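Local coordinates for protein transcriptional activator of comK gene (Bacillus halodurans, PDB 2HQB) that probably binds a small ligand, as a membrane-attached lipoprotein of the BMP family with a periplasmic-binding-protein fold, and is named as an activator of the comK gene, at residues Leu10-Thr15 against Lys24-Leu29; Lys51-Ile56 against Phe78-Asn83; Ala73-Phe78 against Phe90-Gly95; Ile102-Phe107 against Ser248-Tyr253. All coordinates share one frame; numbering follows the deposited sequence.

Contact 1. Residues Leu10-Thr15 against Lys24-Leu29; sequences LLVEDT and KAYEGL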
# COMPACT_ATOMS: atom_id res chain seq x y z
N LEU A 10 11.59 -9.45 -12.06
CA LEU A 10 10.59 -8.46 -11.74
C LEU A 10 10.33 -7.58 -12.95
O LEU A 10 11.26 -7.08 -13.58
CB LEU A 10 11.02 -7.57 -10.56
CG LEU A 10 10.12 -6.35 -10.28
CD1 LEU A 10 8.71 -6.81 -9.95
CD2 LEU A 10 10.69 -5.53 -9.14
N LEU A 11 9.07 -7.44 -13.30
CA LEU A 11 8.74 -6.56 -14.39
C LEU A 11 8.16 -5.35 -13.68
O LEU A 11 7.42 -5.49 -12.71
CB LEU A 11 7.69 -7.15 -15.31
CG LEU A 11 8.06 -8.38 -16.13
CD1 LEU A 11 6.97 -8.58 -17.11
CD2 LEU A 11 9.42 -8.21 -16.84
N VAL A 12 8.52 -4.16 -14.14
CA VAL A 12 8.02 -2.94 -13.54
C VAL A 12 7.70 -1.95 -14.68
O VAL A 12 8.30 -2.00 -15.75
CB VAL A 12 9.06 -2.42 -12.55
CG1 VAL A 12 10.13 -1.64 -13.24
CG2 VAL A 12 8.40 -1.65 -11.51
N GLU A 13 6.69 -1.11 -14.49
CA GLU A 13 6.34 -0.17 -15.55
C GLU A 13 6.56 1.25 -15.06
O GLU A 13 6.67 1.47 -13.86
CB GLU A 13 4.88 -0.36 -15.93
CG GLU A 13 3.94 0.20 -14.89
CD GLU A 13 2.50 -0.14 -15.18
OE1 GLU A 13 2.01 0.09 -16.33
OE2 GLU A 13 1.85 -0.64 -14.24
N ASP A 14 6.60 2.21 -15.97
CA ASP A 14 6.85 3.60 -15.58
C ASP A 14 5.82 4.22 -14.61
O ASP A 14 4.63 4.21 -14.91
CB ASP A 14 7.04 4.41 -16.86
CG ASP A 14 8.36 4.03 -17.60
OD1 ASP A 14 9.45 4.24 -17.01
OD2 ASP A 14 8.33 3.53 -18.76
N THR A 15 6.28 4.72 -13.45
CA THR A 15 5.46 5.34 -12.37
C THR A 15 4.04 5.89 -12.70
O THR A 15 3.16 6.08 -11.82
CB THR A 15 6.29 6.50 -11.63
OG1 THR A 15 5.40 7.58 -11.22
CG2 THR A 15 7.43 7.02 -12.53
N LYS A 24 9.33 0.42 -3.75
CA LYS A 24 9.01 -0.60 -2.77
C LYS A 24 9.12 -2.00 -3.46
O LYS A 24 9.29 -3.01 -2.80
CB LYS A 24 7.63 -0.35 -2.17
CG LYS A 24 7.53 0.93 -1.27
CD LYS A 24 8.05 0.72 0.19
CE LYS A 24 7.00 0.04 1.11
NZ LYS A 24 7.09 0.35 2.60
N ALA A 25 9.07 -2.05 -4.79
CA ALA A 25 9.25 -3.32 -5.47
C ALA A 25 10.74 -3.58 -5.66
O ALA A 25 11.19 -4.72 -5.56
CB ALA A 25 8.55 -3.33 -6.82
N TYR A 26 11.51 -2.52 -5.95
CA TYR A 26 12.97 -2.62 -6.11
C TYR A 26 13.56 -3.11 -4.79
O TYR A 26 14.37 -4.03 -4.74
CB TYR A 26 13.59 -1.26 -6.45
CG TYR A 26 13.23 -0.73 -7.82
CD1 TYR A 26 13.27 0.62 -8.10
CD2 TYR A 26 12.79 -1.57 -8.80
CE1 TYR A 26 12.84 1.10 -9.33
CE2 TYR A 26 12.37 -1.10 -10.00
CZ TYR A 26 12.39 0.23 -10.26
OH TYR A 26 11.89 0.65 -11.46
N GLU A 27 13.18 -2.50 -3.69
CA GLU A 27 13.72 -2.98 -2.46
C GLU A 27 13.25 -4.39 -2.18
O GLU A 27 13.96 -5.15 -1.54
CB GLU A 27 13.41 -2.04 -1.30
CG GLU A 27 12.00 -1.70 -1.06
CD GLU A 27 11.88 -0.39 -0.28
OE1 GLU A 27 10.93 -0.27 0.55
OE2 GLU A 27 12.73 0.52 -0.52
N GLY A 28 12.07 -4.75 -2.68
CA GLY A 28 11.52 -6.08 -2.47
C GLY A 28 12.39 -7.10 -3.17
O GLY A 28 12.80 -8.08 -2.58
N LEU A 29 12.67 -6.87 -4.45
CA LEU A 29 13.51 -7.78 -5.20
C LEU A 29 14.89 -7.82 -4.53
O LEU A 29 15.48 -8.87 -4.42
CB LEU A 29 13.63 -7.33 -6.66
CG LEU A 29 14.25 -8.36 -7.62
CD1 LEU A 29 13.28 -9.51 -7.79
CD2 LEU A 29 14.56 -7.74 -8.98
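Leu10 and Val12 reach from the end of strand 7-11 toward helix 23-35, where Ala25, Tyr26 and Leu29 receive them. Leu10 bridges successive turns of the helix, at Leu29 and Ala25. Its CB lies against the fork of Leu29, 3.9 Å from Leu29 CD2, while one branch of its own fork runs on to the preceding turn, Leu10 CD2 standing 3.8 Å from Ala25 CB and also close to Ala25 O. That carbonyl already accepts a hydrogen bond within the helix from Leu29 N, at 2.8 Å. Val12 meets the helix through the Tyr26 ring, and the two side chains cross at about a right angle. Val12 CG1 sits at the ring edge, near its plane, 4.0 Å from Tyr26 CE2 and 3.4 Å from Tyr26 OH. Tyr26 has CG anti to the carbonyl carbon (chi1 -68°), a torsion that carries the phenol end across to Val12. Strand and helix are the first two elements of the Rossmann-like lobe found in the periplasmic-binding-protein clan, and the contact is the packing of that first helix on the sheet. Leu42 of strand 39-43 touches both Leu10 and Tyr26. Tyr234 of helix 230-240 adjoins Leu10 and Ala25, bringing a later helix of the chain against the same patch.

Contact 2. Residues Lys51-Ile56 against Phe78-Asn83; sequences KAHRRI and FSTIHN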
# COMPACT_ATOMS: atom_id res chain seq x y z
N LYS A 51 6.01 -5.84 -24.90
CA LYS A 51 7.28 -5.83 -24.18
C LYS A 51 7.26 -6.85 -23.08
O LYS A 51 8.21 -7.61 -22.90
CB LYS A 51 7.55 -4.45 -23.56
CG LYS A 51 7.76 -3.31 -24.54
CD LYS A 51 7.55 -1.95 -23.86
CE LYS A 51 7.47 -0.81 -24.87
NZ LYS A 51 6.82 0.40 -24.27
N ALA A 52 6.16 -6.88 -22.32
CA ALA A 52 6.05 -7.80 -21.21
C ALA A 52 6.29 -9.21 -21.71
O ALA A 52 7.06 -9.95 -21.10
CB ALA A 52 4.67 -7.66 -20.56
N HIS A 53 5.67 -9.59 -22.82
CA HIS A 53 5.88 -10.94 -23.35
C HIS A 53 7.31 -11.22 -23.78
O HIS A 53 7.83 -12.30 -23.48
CB HIS A 53 4.94 -11.24 -24.53
CG HIS A 53 3.52 -11.45 -24.12
ND1 HIS A 53 3.15 -11.64 -22.81
CD2 HIS A 53 2.38 -11.45 -24.85
CE1 HIS A 53 1.84 -11.73 -22.74
NE2 HIS A 53 1.34 -11.62 -23.96
N ARG A 54 7.93 -10.27 -24.48
CA ARG A 54 9.31 -10.43 -24.91
C ARG A 54 10.22 -10.58 -23.69
O ARG A 54 11.04 -11.51 -23.63
CB ARG A 54 9.80 -9.21 -25.69
CG ARG A 54 9.04 -8.82 -26.94
CD ARG A 54 9.58 -7.45 -27.42
NE ARG A 54 8.66 -6.72 -28.29
CZ ARG A 54 8.35 -7.09 -29.53
NH1 ARG A 54 8.89 -8.19 -30.06
NH2 ARG A 54 7.51 -6.36 -30.24
N ARG A 55 10.10 -9.67 -22.72
CA ARG A 55 10.97 -9.71 -21.54
C ARG A 55 10.74 -10.95 -20.69
O ARG A 55 11.54 -11.25 -19.81
CB ARG A 55 10.79 -8.46 -20.68
CG ARG A 55 11.08 -7.16 -21.40
CD ARG A 55 12.56 -6.95 -21.75
NE ARG A 55 12.76 -5.85 -22.71
CZ ARG A 55 12.79 -5.99 -24.04
NH1 ARG A 55 12.64 -7.20 -24.56
NH2 ARG A 55 12.92 -4.93 -24.85
N ILE A 56 9.67 -11.67 -20.96
CA ILE A 56 9.39 -12.87 -20.19
C ILE A 56 10.16 -14.01 -20.82
O ILE A 56 10.58 -14.96 -20.14
CB ILE A 56 7.86 -13.15 -20.17
CG1 ILE A 56 7.18 -12.10 -19.27
CG2 ILE A 56 7.55 -14.60 -19.70
CD1 ILE A 56 5.73 -12.41 -18.87
N PHE A 78 0.35 -11.56 -17.76
CA PHE A 78 0.71 -12.91 -17.37
C PHE A 78 -0.35 -13.91 -17.77
O PHE A 78 -0.06 -15.08 -18.03
CB PHE A 78 0.92 -13.01 -15.86
CG PHE A 78 2.10 -12.26 -15.35
CD1 PHE A 78 2.20 -11.94 -14.02
CD2 PHE A 78 3.11 -11.87 -16.20
CE1 PHE A 78 3.30 -11.25 -13.53
CE2 PHE A 78 4.20 -11.18 -15.74
CZ PHE A 78 4.30 -10.87 -14.40
N SER A 79 -1.59 -13.46 -17.82
CA SER A 79 -2.67 -14.38 -18.15
C SER A 79 -2.66 -14.83 -19.59
O SER A 79 -3.09 -15.94 -19.91
CB SER A 79 -4.01 -13.74 -17.83
OG SER A 79 -4.14 -13.60 -16.43
N THR A 80 -2.17 -13.97 -20.47
CA THR A 80 -2.13 -14.30 -21.88
C THR A 80 -0.86 -15.04 -22.21
O THR A 80 -0.50 -15.18 -23.37
CB THR A 80 -2.23 -13.01 -22.75
OG1 THR A 80 -1.36 -11.98 -22.22
CG2 THR A 80 -3.66 -12.51 -22.78
N ILE A 81 -0.18 -15.55 -21.19
CA ILE A 81 1.07 -16.23 -21.45
C ILE A 81 1.45 -17.30 -20.40
O ILE A 81 2.36 -18.09 -20.64
CB ILE A 81 2.19 -15.13 -21.58
CG1 ILE A 81 3.21 -15.56 -22.60
CG2 ILE A 81 2.84 -14.84 -20.21
CD1 ILE A 81 4.41 -14.61 -22.73
N HIS A 82 0.73 -17.36 -19.28
CA HIS A 82 1.09 -18.29 -18.22
C HIS A 82 0.92 -19.75 -18.54
O HIS A 82 1.32 -20.61 -17.76
CB HIS A 82 0.30 -18.02 -16.95
CG HIS A 82 -1.07 -18.60 -16.97
ND1 HIS A 82 -2.03 -18.22 -17.89
CD2 HIS A 82 -1.66 -19.53 -16.18
CE1 HIS A 82 -3.15 -18.89 -17.65
NE2 HIS A 82 -2.95 -19.69 -16.62
N ASN A 83 0.30 -20.04 -19.68
CA ASN A 83 0.08 -21.43 -20.07
C ASN A 83 1.14 -22.00 -20.96
O ASN A 83 1.17 -23.20 -21.17
CB ASN A 83 -1.29 -21.61 -20.72
CG ASN A 83 -2.37 -21.87 -19.72
OD1 ASN A 83 -2.17 -22.61 -18.76
ND2 ASN A 83 -3.54 -21.26 -19.93
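His53 and Ile56, one turn apart on helix 49-61, pack against Phe78, Thr80 and Ile81, where helix 73-79 ends and the chain turns away. The apolar part is centred on Ile56 CD1. This methyl touches the edge of the Phe78 ring, near its plane, 3.7 Å from Phe78 CE2, and lies 4.0 Å from Ile81 CG2. Leu11 and Ile67 of the sheet touch both Ile56 and Phe78, so this half of the contact belongs to the interior.

A CH-pi interaction forms the second element. His53 CG is anti to the carbonyl carbon (chi1 -73°), which swings the imidazole over to Ile81. The two side chains slide past each other in opposite directions, and Ile81 CG1 lies over one face of the His53 imidazole, 4.2 Å from the ring centroid and 23° off the normal.

The polar element is at the imidazole edge. Thr80 OG1 lies in the ring plane, 3.2 Å from His53 NE2. The strongest partner of this hydroxyl is Glu49, and the carbonyls of Glu76 and Tyr77 also lie within bonding distance, so that its one proton is probably shared or competed for. Just beyond, His82 ND1 donates to Ser79 O at 3.2 Å.

The chemistry is graded from methyl-on-ring contact inside to an imidazole rim near Thr80 outside. Glu49, as the partner of Thr80, would probably make the surroundings of His53 more negative.

Contact 3. Residues Ala73-Phe78 against Phe90-Gly95; sequences AFAEYF and FVSFNG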
# COMPACT_ATOMS: atom_id res chain seq x y z
N ALA A 73 -1.76 -4.33 -14.30
CA ALA A 73 -1.79 -4.76 -15.69
C ALA A 73 -0.96 -5.97 -16.04
O ALA A 73 -1.10 -6.55 -17.11
CB ALA A 73 -1.36 -3.64 -16.52
N PHE A 74 -0.06 -6.31 -15.13
CA PHE A 74 0.81 -7.45 -15.29
C PHE A 74 0.02 -8.74 -15.14
O PHE A 74 0.42 -9.79 -15.67
CB PHE A 74 1.95 -7.34 -14.26
CG PHE A 74 2.92 -6.26 -14.61
CD1 PHE A 74 2.93 -5.06 -13.92
CD2 PHE A 74 3.76 -6.40 -15.72
CE1 PHE A 74 3.74 -4.01 -14.35
CE2 PHE A 74 4.58 -5.36 -16.16
CZ PHE A 74 4.58 -4.17 -15.49
N ALA A 75 -1.13 -8.65 -14.47
CA ALA A 75 -1.94 -9.82 -14.27
C ALA A 75 -2.50 -10.21 -15.63
O ALA A 75 -2.45 -11.36 -16.04
CB ALA A 75 -3.03 -9.52 -13.29
N GLU A 76 -3.00 -9.23 -16.37
CA GLU A 76 -3.52 -9.53 -17.70
C GLU A 76 -2.38 -10.00 -18.61
O GLU A 76 -2.57 -10.91 -19.42
CB GLU A 76 -4.19 -8.28 -18.30
CG GLU A 76 -4.48 -8.39 -19.79
CD GLU A 76 -5.33 -9.61 -20.11
OE1 GLU A 76 -6.00 -10.14 -19.19
OE2 GLU A 76 -5.35 -10.02 -21.30
N TYR A 77 -1.22 -9.35 -18.49
CA TYR A 77 -0.04 -9.70 -19.28
C TYR A 77 0.34 -11.16 -19.03
O TYR A 77 0.63 -11.91 -19.96
CB TYR A 77 1.15 -8.85 -18.88
CG TYR A 77 1.10 -7.36 -19.17
CD1 TYR A 77 1.93 -6.49 -18.48
CD2 TYR A 77 0.26 -6.83 -20.14
CE1 TYR A 77 1.95 -5.15 -18.76
CE2 TYR A 77 0.28 -5.46 -20.42
CZ TYR A 77 1.12 -4.64 -19.72
OH TYR A 77 1.18 -3.29 -19.98
N PHE A 78 0.35 -11.56 -17.76
CA PHE A 78 0.71 -12.91 -17.37
C PHE A 78 -0.35 -13.91 -17.77
O PHE A 78 -0.06 -15.08 -18.03
CB PHE A 78 0.92 -13.01 -15.86
CG PHE A 78 2.10 -12.26 -15.35
CD1 PHE A 78 2.20 -11.94 -14.02
CD2 PHE A 78 3.11 -11.87 -16.20
CE1 PHE A 78 3.30 -11.25 -13.53
CE2 PHE A 78 4.20 -11.18 -15.74
CZ PHE A 78 4.30 -10.87 -14.40
N PHE A 90 3.88 -17.16 -12.06
CA PHE A 90 3.71 -15.74 -12.25
C PHE A 90 2.93 -15.05 -11.13
O PHE A 90 1.79 -15.41 -10.85
CB PHE A 90 3.01 -15.48 -13.59
CG PHE A 90 3.75 -16.03 -14.80
CD1 PHE A 90 3.72 -17.38 -15.11
CD2 PHE A 90 4.47 -15.17 -15.65
CE1 PHE A 90 4.38 -17.87 -16.25
CE2 PHE A 90 5.15 -15.65 -16.80
CZ PHE A 90 5.10 -17.01 -17.09
N VAL A 91 3.53 -14.06 -10.48
CA VAL A 91 2.84 -13.32 -9.43
C VAL A 91 2.60 -11.90 -9.95
O VAL A 91 3.47 -11.30 -10.57
CB VAL A 91 3.66 -13.22 -8.14
CG1 VAL A 91 2.74 -12.86 -6.97
CG2 VAL A 91 4.35 -14.52 -7.87
N SER A 92 1.40 -11.38 -9.72
CA SER A 92 1.10 -10.03 -10.16
C SER A 92 0.72 -9.27 -8.91
O SER A 92 0.23 -9.84 -7.93
CB SER A 92 -0.08 -9.99 -11.14
OG SER A 92 -1.33 -9.67 -10.49
N PHE A 93 0.96 -7.97 -8.92
CA PHE A 93 0.53 -7.19 -7.80
C PHE A 93 -0.78 -6.54 -8.23
O PHE A 93 -0.78 -5.71 -9.13
CB PHE A 93 1.55 -6.14 -7.46
CG PHE A 93 2.04 -6.24 -6.06
CD1 PHE A 93 3.05 -7.16 -5.73
CD2 PHE A 93 1.46 -5.47 -5.05
CE1 PHE A 93 3.48 -7.31 -4.39
CE2 PHE A 93 1.86 -5.60 -3.69
CZ PHE A 93 2.88 -6.53 -3.36
N ASN A 94 -1.90 -7.00 -7.67
CA ASN A 94 -3.23 -6.44 -7.94
C ASN A 94 -4.16 -6.88 -9.04
O ASN A 94 -5.29 -6.39 -9.11
CB ASN A 94 -3.20 -4.92 -8.07
CG ASN A 94 -2.81 -4.25 -6.82
OD1 ASN A 94 -2.97 -4.79 -5.73
ND2 ASN A 94 -2.28 -3.04 -6.94
N GLY A 95 -3.78 -7.75 -9.94
CA GLY A 95 -4.80 -8.08 -10.93
C GLY A 95 -5.73 -9.18 -10.45
O GLY A 95 -5.70 -9.58 -9.28
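Phe78 brings its ring down from helix 73-79 onto Phe90 and Val91, and one turn earlier Ala75 rests on Ser92 and Gly95. The aromatic contact is an oblique one, the ring planes of Phe78 and Phe90 lying 52° apart with centroids 5.2 Å from each other. Phe90 CD2 stands over one face of the Phe78 ring, toward its rim, 3.6 Å from Phe78 CD2, and Phe90 CB lies over the same face, 3.7 Å from Phe78 CD1. The opposite face lies against the helix's own Phe74 O. Phe78 CG is anti to the carbonyl carbon (chi1 -68°), a torsion that directs the ring onto the strand, with Val91 O at its edge near the ring plane. A valine at Phe78 would probably leave the side chain of Phe90 without its ring partner and open a gap between helix and strand.

Small residues make the close-packed part. Ala75 CB meets Ser92 OG and, also at 3.3 Å, Gly95 CA. Having no side chain, Gly95 lets its backbone come up to the Ala75 methyl; a CB there would clash with it.

The polar element lies where the chain leaves the strand. Gly95 N donates to Ser92 OG at 3.2 Å, an ST motif.

Helix and strand run nearly antiparallel, at 154°, as the second half of the beta-alpha-beta unit of strand 66-69, helix 73-79 and strand 89-93. Ile102, from neighbouring strand 102-107, also touches Phe78, while Tyr77 packs on Ala52 of helix 49-61.

Contact 4. Residues Ile102-Phe107 against Ser248-Tyr253; sequences ITSLHF and SGNLYY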
# COMPACT_ATOMS: atom_id res chain seq x y z
N ILE A 102 -0.01 -19.12 -11.64
CA ILE A 102 -0.25 -17.69 -11.64
C ILE A 102 -0.95 -17.32 -10.35
O ILE A 102 -1.90 -17.99 -9.94
CB ILE A 102 -1.08 -17.32 -12.90
CG1 ILE A 102 -1.02 -15.83 -13.15
CG2 ILE A 102 -2.50 -17.77 -12.76
CD1 ILE A 102 -1.33 -15.49 -14.62
N THR A 103 -0.47 -16.26 -9.70
CA THR A 103 -1.01 -15.75 -8.45
C THR A 103 -1.20 -14.22 -8.52
O THR A 103 -0.74 -13.58 -9.47
CB THR A 103 -0.03 -16.07 -7.32
OG1 THR A 103 0.16 -17.48 -7.26
CG2 THR A 103 -0.53 -15.56 -5.96
N SER A 104 -1.89 -13.64 -7.55
CA SER A 104 -2.06 -12.18 -7.51
C SER A 104 -2.07 -11.76 -6.05
O SER A 104 -2.63 -12.43 -5.19
CB SER A 104 -3.35 -11.70 -8.19
OG SER A 104 -4.46 -11.75 -7.32
N LEU A 105 -1.44 -10.63 -5.79
CA LEU A 105 -1.35 -10.15 -4.43
C LEU A 105 -2.18 -8.89 -4.23
O LEU A 105 -2.20 -8.01 -5.10
CB LEU A 105 0.12 -9.87 -4.13
CG LEU A 105 1.03 -11.04 -4.46
CD1 LEU A 105 2.46 -10.63 -4.32
CD2 LEU A 105 0.73 -12.18 -3.51
N HIS A 106 -2.84 -8.80 -3.08
CA HIS A 106 -3.65 -7.63 -2.74
C HIS A 106 -3.50 -7.24 -1.26
O HIS A 106 -3.45 -8.10 -0.38
CB HIS A 106 -5.11 -7.90 -2.99
CG HIS A 106 -5.40 -8.37 -4.37
ND1 HIS A 106 -5.83 -7.51 -5.37
CD2 HIS A 106 -5.36 -9.60 -4.92
CE1 HIS A 106 -6.04 -8.21 -6.47
NE2 HIS A 106 -5.77 -9.48 -6.23
N PHE A 107 -3.40 -5.94 -1.00
CA PHE A 107 -3.31 -5.48 0.37
C PHE A 107 -4.71 -5.08 0.78
O PHE A 107 -5.46 -4.47 0.01
CB PHE A 107 -2.39 -4.28 0.50
CG PHE A 107 -0.96 -4.66 0.60
CD1 PHE A 107 -0.14 -4.61 -0.52
CD2 PHE A 107 -0.43 -5.09 1.80
CE1 PHE A 107 1.21 -4.99 -0.44
CE2 PHE A 107 0.91 -5.46 1.90
CZ PHE A 107 1.74 -5.41 0.78
N SER A 248 -2.12 -20.39 -5.67
CA SER A 248 -2.38 -19.78 -6.97
C SER A 248 -3.65 -18.99 -6.79
O SER A 248 -4.37 -19.17 -5.80
CB SER A 248 -2.54 -20.86 -8.04
OG SER A 248 -3.35 -21.92 -7.56
N GLY A 249 -3.91 -18.10 -7.75
CA GLY A 249 -5.09 -17.27 -7.67
C GLY A 249 -4.86 -16.01 -6.86
O GLY A 249 -3.73 -15.67 -6.52
N ASN A 250 -5.94 -15.32 -6.51
CA ASN A 250 -5.85 -14.08 -5.78
C ASN A 250 -5.74 -14.19 -4.28
O ASN A 250 -6.66 -14.64 -3.61
CB ASN A 250 -7.06 -13.24 -6.15
CG ASN A 250 -7.46 -13.43 -7.61
OD1 ASN A 250 -6.63 -13.35 -8.53
ND2 ASN A 250 -8.74 -13.68 -7.83
N LEU A 251 -4.62 -13.73 -3.74
CA LEU A 251 -4.38 -13.77 -2.31
C LEU A 251 -4.54 -12.39 -1.67
O LEU A 251 -4.16 -11.40 -2.26
CB LEU A 251 -2.97 -14.30 -2.06
CG LEU A 251 -2.62 -15.55 -2.89
CD1 LEU A 251 -1.46 -16.27 -2.20
CD2 LEU A 251 -3.81 -16.48 -3.04
N TYR A 252 -5.11 -12.33 -0.47
CA TYR A 252 -5.32 -11.05 0.21
C TYR A 252 -4.57 -10.94 1.53
O TYR A 252 -4.66 -11.84 2.35
CB TYR A 252 -6.80 -10.81 0.44
CG TYR A 252 -7.51 -10.48 -0.83
CD1 TYR A 252 -7.86 -11.49 -1.75
CD2 TYR A 252 -7.75 -9.15 -1.18
CE1 TYR A 252 -8.43 -11.17 -3.00
CE2 TYR A 252 -8.31 -8.81 -2.42
CZ TYR A 252 -8.65 -9.82 -3.33
OH TYR A 252 -9.16 -9.46 -4.57
N TYR A 253 -3.86 -9.83 1.73
CA TYR A 253 -3.07 -9.63 2.95
C TYR A 253 -3.50 -8.43 3.77
O TYR A 253 -3.89 -7.40 3.21
CB TYR A 253 -1.60 -9.54 2.57
CG TYR A 253 -1.14 -10.73 1.78
CD1 TYR A 253 -1.56 -10.93 0.46
CD2 TYR A 253 -0.31 -11.67 2.34
CE1 TYR A 253 -1.15 -12.05 -0.26
CE2 TYR A 253 0.11 -12.78 1.63
CZ TYR A 253 -0.31 -12.97 0.34
OH TYR A 253 0.10 -14.10 -0.32
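His106 lies over Tyr252, its neighbour on the adjoining parallel strand. From the backbone, His106 CB packs 3.4 Å from Tyr252 CE2. CG, anti to the carbonyl carbon (chi1 -54°), follows over the ring, 3.5 Å from the same CE2, and the imidazole settles into an offset stack with centroids 4.4 Å apart and planes only 9° from parallel. The CD2 corner turns toward Leu251 O, which lies at the ring edge, 3.4 Å away. ND1 and CE1 are each 3.9 Å from Tyr252 OH, which stands over the middle of the imidazole. At the tip, NE2 donates to Ser104 OG at 2.8 Å, with the hydroxyl tilted 25° from the ring plane. That hydroxyl in turn donates to Asn250 OD1, which also accepts from Val97 N. A leucine in place of His106 would probably leave Ser104 OG without its donor and Tyr252 without its stacking partner.

On the other face Thr103 CG2 meets Leu251 CG, and Leu105 CD2 meets Tyr253 CE1, these last two residues also touching helix 230-240. Gly249 N donates to Ile102 O and Ser104 N to Gly249 O; Leu251 N and Tyr253 N donate to Ser104 O and His106 O, and His106 N adds a weak bond to Leu251 O. Ser104 thus bonds to both Gly249 and Leu251, the staggered pattern of parallel strands, which here brings strand 249-253, from far along the chain, to the sheet edge of a periplasmic-binding-protein lobe.

In the fold
All four contacts belong to the lobe built on the parallel sheet that includes strands 7-11, 89-93, 102-107 and 249-253. Contacts 1 and 3 are buried helix-on-sheet packing and largely apolar, contact 3 also using small and polar strand atoms; Leu11 and Phe74 join them. Contact 2 shares Phe78 and helix 73-79 with contact 3, but it pairs helix with helix end, and its imidazole and hydroxyl suit a place nearer the surface, its centre about 25 Å from the centre of the chain. Contact 4 differs most, being held by backbone hydrogen bonds between strands and only partly buried. Neighbouring strands link it to contact 3, whereas contact 1 and contact 4 do not touch, their nearest atoms being about 8 Å apart.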